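Local coordinates for protein monoglyceride lipase (Saccharomyces cerevisiae, PDB 4ZWN) that hydrolyses monoacylglycerols to free fatty acids and glycerol, with a strong preference for monounsaturated substrates, and takes part in the breakdown of fatty acid ethyl esters, at residues V64-G69 and R79-L84; E90-D95 and V124-S129. The protein carries 2 engineered substitutions. All blocks are in the same frame, centred on the assembly; numbering follows the deposited sequence.

Interaction 1 of 2, residues V64-G69 and R79-L84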
# COMPACT_ATOMS: atom_id res chain seq x y z
N VAL A 64 10.08 -4.49 -6.30
CA VAL A 64 8.75 -4.39 -5.69
C VAL A 64 8.16 -2.99 -5.85
O VAL A 64 8.77 -2.00 -5.45
CB VAL A 64 8.78 -4.74 -4.19
CG1 VAL A 64 7.37 -4.93 -3.68
CG2 VAL A 64 9.59 -6.01 -3.95
N LEU A 65 6.98 -2.92 -6.45
CA LEU A 65 6.24 -1.68 -6.60
C LEU A 65 5.39 -1.42 -5.35
O LEU A 65 4.52 -2.22 -5.01
CB LEU A 65 5.34 -1.73 -7.84
CG LEU A 65 5.03 -0.45 -8.62
CD1 LEU A 65 4.05 -0.75 -9.74
CD2 LEU A 65 4.49 0.66 -7.73
N LEU A 66 5.64 -0.31 -4.67
CA LEU A 66 4.93 -0.03 -3.43
C LEU A 66 3.80 0.98 -3.63
O LEU A 66 4.01 2.10 -4.08
CB LEU A 66 5.91 0.49 -2.37
CG LEU A 66 7.17 -0.35 -2.12
CD1 LEU A 66 7.91 0.16 -0.90
CD2 LEU A 66 6.84 -1.82 -1.96
N ILE A 67 2.58 0.55 -3.29
CA ILE A 67 1.42 1.43 -3.33
C ILE A 67 1.06 1.87 -1.91
O ILE A 67 0.52 1.08 -1.13
CB ILE A 67 0.21 0.73 -3.97
CG1 ILE A 67 0.61 0.06 -5.29
CG2 ILE A 67 -0.92 1.73 -4.20
CD1 ILE A 67 -0.51 -0.71 -5.94
N HIS A 68 1.35 3.12 -1.59
CA HIS A 68 1.15 3.62 -0.23
C HIS A 68 -0.33 3.76 0.11
O HIS A 68 -1.20 3.71 -0.77
CB HIS A 68 1.86 4.97 -0.03
CG HIS A 68 1.26 6.11 -0.79
ND1 HIS A 68 0.11 6.75 -0.38
CD2 HIS A 68 1.66 6.74 -1.92
CE1 HIS A 68 -0.18 7.72 -1.24
NE2 HIS A 68 0.75 7.73 -2.18
N GLY A 69 -0.62 3.93 1.40
CA GLY A 69 -1.98 4.10 1.86
C GLY A 69 -2.38 5.55 1.99
O GLY A 69 -1.56 6.46 1.81
N ARG A 79 11.55 2.58 5.62
CA ARG A 79 11.91 1.42 6.43
C ARG A 79 11.84 0.13 5.61
O ARG A 79 12.72 -0.72 5.70
CB ARG A 79 10.99 1.34 7.65
CG ARG A 79 11.48 0.47 8.80
CD ARG A 79 10.45 0.51 9.94
NE ARG A 79 10.86 -0.23 11.12
CZ ARG A 79 10.12 -0.36 12.22
NH1 ARG A 79 8.92 0.21 12.28
NH2 ARG A 79 10.56 -1.05 13.25
N LEU A 80 10.80 0.01 4.80
CA LEU A 80 10.61 -1.18 3.98
C LEU A 80 11.61 -1.25 2.83
O LEU A 80 12.24 -2.28 2.60
CB LEU A 80 9.18 -1.22 3.42
CG LEU A 80 8.87 -2.38 2.48
CD1 LEU A 80 9.10 -3.72 3.18
CD2 LEU A 80 7.44 -2.27 1.97
N MET A 81 11.75 -0.14 2.11
CA MET A 81 12.66 -0.07 0.97
C MET A 81 14.12 -0.26 1.38
O MET A 81 14.91 -0.85 0.64
CB MET A 81 12.49 1.26 0.24
CG MET A 81 11.12 1.43 -0.39
SD MET A 81 10.94 2.91 -1.42
CE MET A 81 10.91 4.19 -0.16
N ASP A 82 14.47 0.22 2.57
CA ASP A 82 15.82 0.07 3.09
C ASP A 82 16.16 -1.40 3.32
O ASP A 82 17.21 -1.87 2.90
CB ASP A 82 15.99 0.87 4.38
CG ASP A 82 17.45 1.03 4.78
OD1 ASP A 82 18.30 1.21 3.88
OD2 ASP A 82 17.75 0.98 6.00
N HIS A 83 15.25 -2.12 3.97
CA HIS A 83 15.46 -3.54 4.24
C HIS A 83 15.43 -4.37 2.96
O HIS A 83 16.18 -5.33 2.82
CB HIS A 83 14.41 -4.07 5.22
CG HIS A 83 14.67 -3.70 6.65
ND1 HIS A 83 14.54 -2.41 7.12
CD2 HIS A 83 15.05 -4.45 7.71
CE1 HIS A 83 14.83 -2.38 8.41
NE2 HIS A 83 15.15 -3.61 8.79
N LEU A 84 14.56 -4.01 2.03
CA LEU A 84 14.51 -4.69 0.74
C LEU A 84 15.81 -4.50 -0.03
O LEU A 84 16.30 -5.43 -0.68
CB LEU A 84 13.32 -4.20 -0.10
CG LEU A 84 11.93 -4.70 0.31
CD1 LEU A 84 10.86 -4.01 -0.52
CD2 LEU A 84 11.84 -6.21 0.15
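Leu-66 laps with its two methyls onto Leu-80 and, through one of them, onto the stem of Met-81, packing a parallel strand of the alpha/beta-hydrolase sheet against the helix that follows it. Strand 62-67, helix 78-86 and strand 89-94 form a beta-alpha-beta unit, and the short segments run almost exactly antiparallel, at 172°, with axes 11.0 Å apart. The contact is apolar, and no hydrogen bond crosses it. Leu-66 CD1 is the methyl shared between two helix residues, lying 3.5 Å from Met-81 CG and 3.8 Å from Leu-80 CD2. Its sister methyl CD2 meets the same Leu-80 CD2 at 4.0 Å, so that this one branch of Leu-80 faces both ends of the Leu-66 fork. In Leu-80, CG stands anti to the backbone N (chi1 177°), which brings CD2 up to the Leu-66 methyls. Met-81 reaches in from the flank, touching Leu-66 mainly with CG while SD stays more distant; its chain also packs on Ser-91 and Thr-93 of the next strand. Trp-141 of strand 138-143 adjoins Val-64, Leu-66 and Leu-80, while Phe-317 of helix 310-326 packs on Leu-80 and Leu-84. One helical turn beyond Leu-80, Leu-84 meets the strand again, its side chain crossing that of Val-64 at about a right angle, with Leu-84 CD1 4.2 Å from Val-64 CG2.

Interaction 2 of 2, residues E90-D95 and V124-S129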
# COMPACT_ATOMS: atom_id res chain seq x y z
N GLU A 90 14.96 -4.44 -5.46
CA GLU A 90 14.72 -3.05 -5.83
C GLU A 90 13.31 -2.63 -5.41
O GLU A 90 12.40 -3.46 -5.35
CB GLU A 90 14.90 -2.86 -7.34
CG GLU A 90 16.31 -3.09 -7.83
CD GLU A 90 16.43 -2.98 -9.34
OE1 GLU A 90 15.39 -3.07 -10.03
OE2 GLU A 90 17.56 -2.80 -9.83
N SER A 91 13.14 -1.35 -5.12
CA SER A 91 11.83 -0.81 -4.81
C SER A 91 11.49 0.37 -5.70
O SER A 91 12.36 1.14 -6.11
CB SER A 91 11.75 -0.38 -3.34
OG SER A 91 11.84 -1.49 -2.46
N PHE A 92 10.20 0.51 -6.00
CA PHE A 92 9.70 1.69 -6.68
C PHE A 92 8.41 2.13 -6.01
O PHE A 92 7.48 1.33 -5.84
CB PHE A 92 9.45 1.42 -8.17
CG PHE A 92 9.09 2.66 -8.95
CD1 PHE A 92 7.78 3.11 -9.00
CD2 PHE A 92 10.06 3.38 -9.63
CE1 PHE A 92 7.44 4.24 -9.72
CE2 PHE A 92 9.73 4.51 -10.35
CZ PHE A 92 8.42 4.95 -10.39
N THR A 93 8.36 3.39 -5.61
CA THR A 93 7.14 3.96 -5.06
C THR A 93 6.94 5.37 -5.59
O THR A 93 7.88 6.01 -6.04
CB THR A 93 7.16 3.97 -3.51
OG1 THR A 93 5.86 4.31 -3.02
CG2 THR A 93 8.18 4.98 -2.99
N PHE A 94 5.70 5.83 -5.54
CA PHE A 94 5.38 7.18 -5.98
C PHE A 94 4.25 7.74 -5.13
O PHE A 94 3.36 7.00 -4.73
CB PHE A 94 5.00 7.19 -7.47
CG PHE A 94 3.74 6.44 -7.78
CD1 PHE A 94 3.75 5.07 -7.95
CD2 PHE A 94 2.53 7.11 -7.91
CE1 PHE A 94 2.59 4.38 -8.23
CE2 PHE A 94 1.36 6.43 -8.20
CZ PHE A 94 1.39 5.06 -8.36
N ASP A 95 4.31 9.03 -4.85
CA ASP A 95 3.20 9.69 -4.19
C ASP A 95 2.04 9.76 -5.18
O ASP A 95 2.16 10.38 -6.23
CB ASP A 95 3.59 11.09 -3.70
CG ASP A 95 4.60 11.05 -2.55
OD1 ASP A 95 4.85 9.96 -2.00
OD2 ASP A 95 5.13 12.12 -2.19
N VAL A 124 3.30 1.10 -13.65
CA VAL A 124 3.50 -0.33 -13.83
C VAL A 124 4.29 -0.56 -15.11
O VAL A 124 5.29 -1.28 -15.11
CB VAL A 124 2.16 -1.10 -13.88
CG1 VAL A 124 2.35 -2.47 -14.51
CG2 VAL A 124 1.56 -1.23 -12.50
N GLU A 125 3.84 0.06 -16.19
CA GLU A 125 4.49 -0.08 -17.49
C GLU A 125 5.90 0.49 -17.50
O GLU A 125 6.77 -0.01 -18.21
CB GLU A 125 3.65 0.58 -18.58
CG GLU A 125 2.31 -0.09 -18.80
CD GLU A 125 1.45 0.67 -19.78
OE1 GLU A 125 1.84 1.78 -20.18
OE2 GLU A 125 0.37 0.15 -20.14
N LYS A 126 6.12 1.53 -16.70
CA LYS A 126 7.44 2.13 -16.57
C LYS A 126 8.42 1.14 -15.95
O LYS A 126 9.52 0.94 -16.47
CB LYS A 126 7.37 3.41 -15.72
CG LYS A 126 8.72 4.08 -15.48
CD LYS A 126 8.57 5.25 -14.50
CE LYS A 126 9.73 6.24 -14.61
NZ LYS A 126 11.03 5.67 -14.17
N ASN A 127 8.01 0.54 -14.84
CA ASN A 127 8.85 -0.44 -14.15
C ASN A 127 8.97 -1.73 -14.94
O ASN A 127 10.02 -2.37 -14.94
CB ASN A 127 8.29 -0.73 -12.76
CG ASN A 127 8.55 0.40 -11.79
OD1 ASN A 127 9.63 0.50 -11.22
ND2 ASN A 127 7.55 1.26 -11.59
N LEU A 128 7.89 -2.10 -15.62
CA LEU A 128 7.87 -3.29 -16.47
C LEU A 128 8.90 -3.14 -17.58
O LEU A 128 9.58 -4.10 -17.95
CB LEU A 128 6.47 -3.49 -17.06
CG LEU A 128 5.86 -4.89 -17.04
CD1 LEU A 128 6.16 -5.61 -15.74
CD2 LEU A 128 4.35 -4.79 -17.25
N SER A 129 9.03 -1.92 -18.10
CA SER A 129 9.98 -1.63 -19.16
C SER A 129 11.41 -1.71 -18.64
O SER A 129 12.30 -2.23 -19.31
CB SER A 129 9.71 -0.25 -19.75
OG SER A 129 10.64 0.06 -20.77
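Strand 89-94 of the central alpha/beta-hydrolase sheet is met here by helix 113-134, and Phe-92 is the strand residue that makes the contact. With CG anti to the backbone N (chi1 -173°), the ring is swung so that one face is turned to the amide of Asn-127. That amide does not stack flat: its plane stands 76° from the ring, and it comes down on its O-N edge. ND2 sits over the face, offset toward the rim and 3.2 Å from Phe-92 CD1, while OD1 is 3.2 Å from Phe-92 CG at the root of the ring. Each end of the buried amide has a polar partner elsewhere, ND2 giving a hydrogen bond to Phe-123 O one turn earlier in the helix and OD1 joined to Arg-63 NH1. Arg-63 also forms a salt bridge through NE to Glu-90 OE1, linking the amide to the start of the same strand. Lys-126 crosses Phe-92 at about a right angle and approaches obliquely with its aliphatic part, CD lying 4.1 Å from Phe-92 CZ. Bent at its last torsion (chi4 -67°), it pairs NZ with Glu-130 OE2. An alanine in place of Phe-92 would probably open a gap beside the Asn-127 amide and leave the methylenes of Lys-126 without their aromatic neighbour. An N-H of ND2 could lean weakly on the pi cloud, whereas OD1 probably depends on Arg-63.

Followed from the N terminus, the two contacts come in series, neither enclosing nor crossing the other. Interaction 1 closes first, bringing helix 78-86 back against strand 62-67 across a linker of nine residues. The chain then enters strand 89-94, where interaction 2 begins; it closes a longer loop of 28 residues on helix 113-134. The two strands are parallel neighbours, joined by backbone hydrogen bonds such as Val-64 N to Glu-90 O and Leu-66 N to Phe-92 O. Successive side chains of strand 89-94 alternate between the two faces, Ser-91 and Thr-93 to helix 78-86 and Phe-92 to helix 113-134, so the helices lie on opposite faces of the sheet.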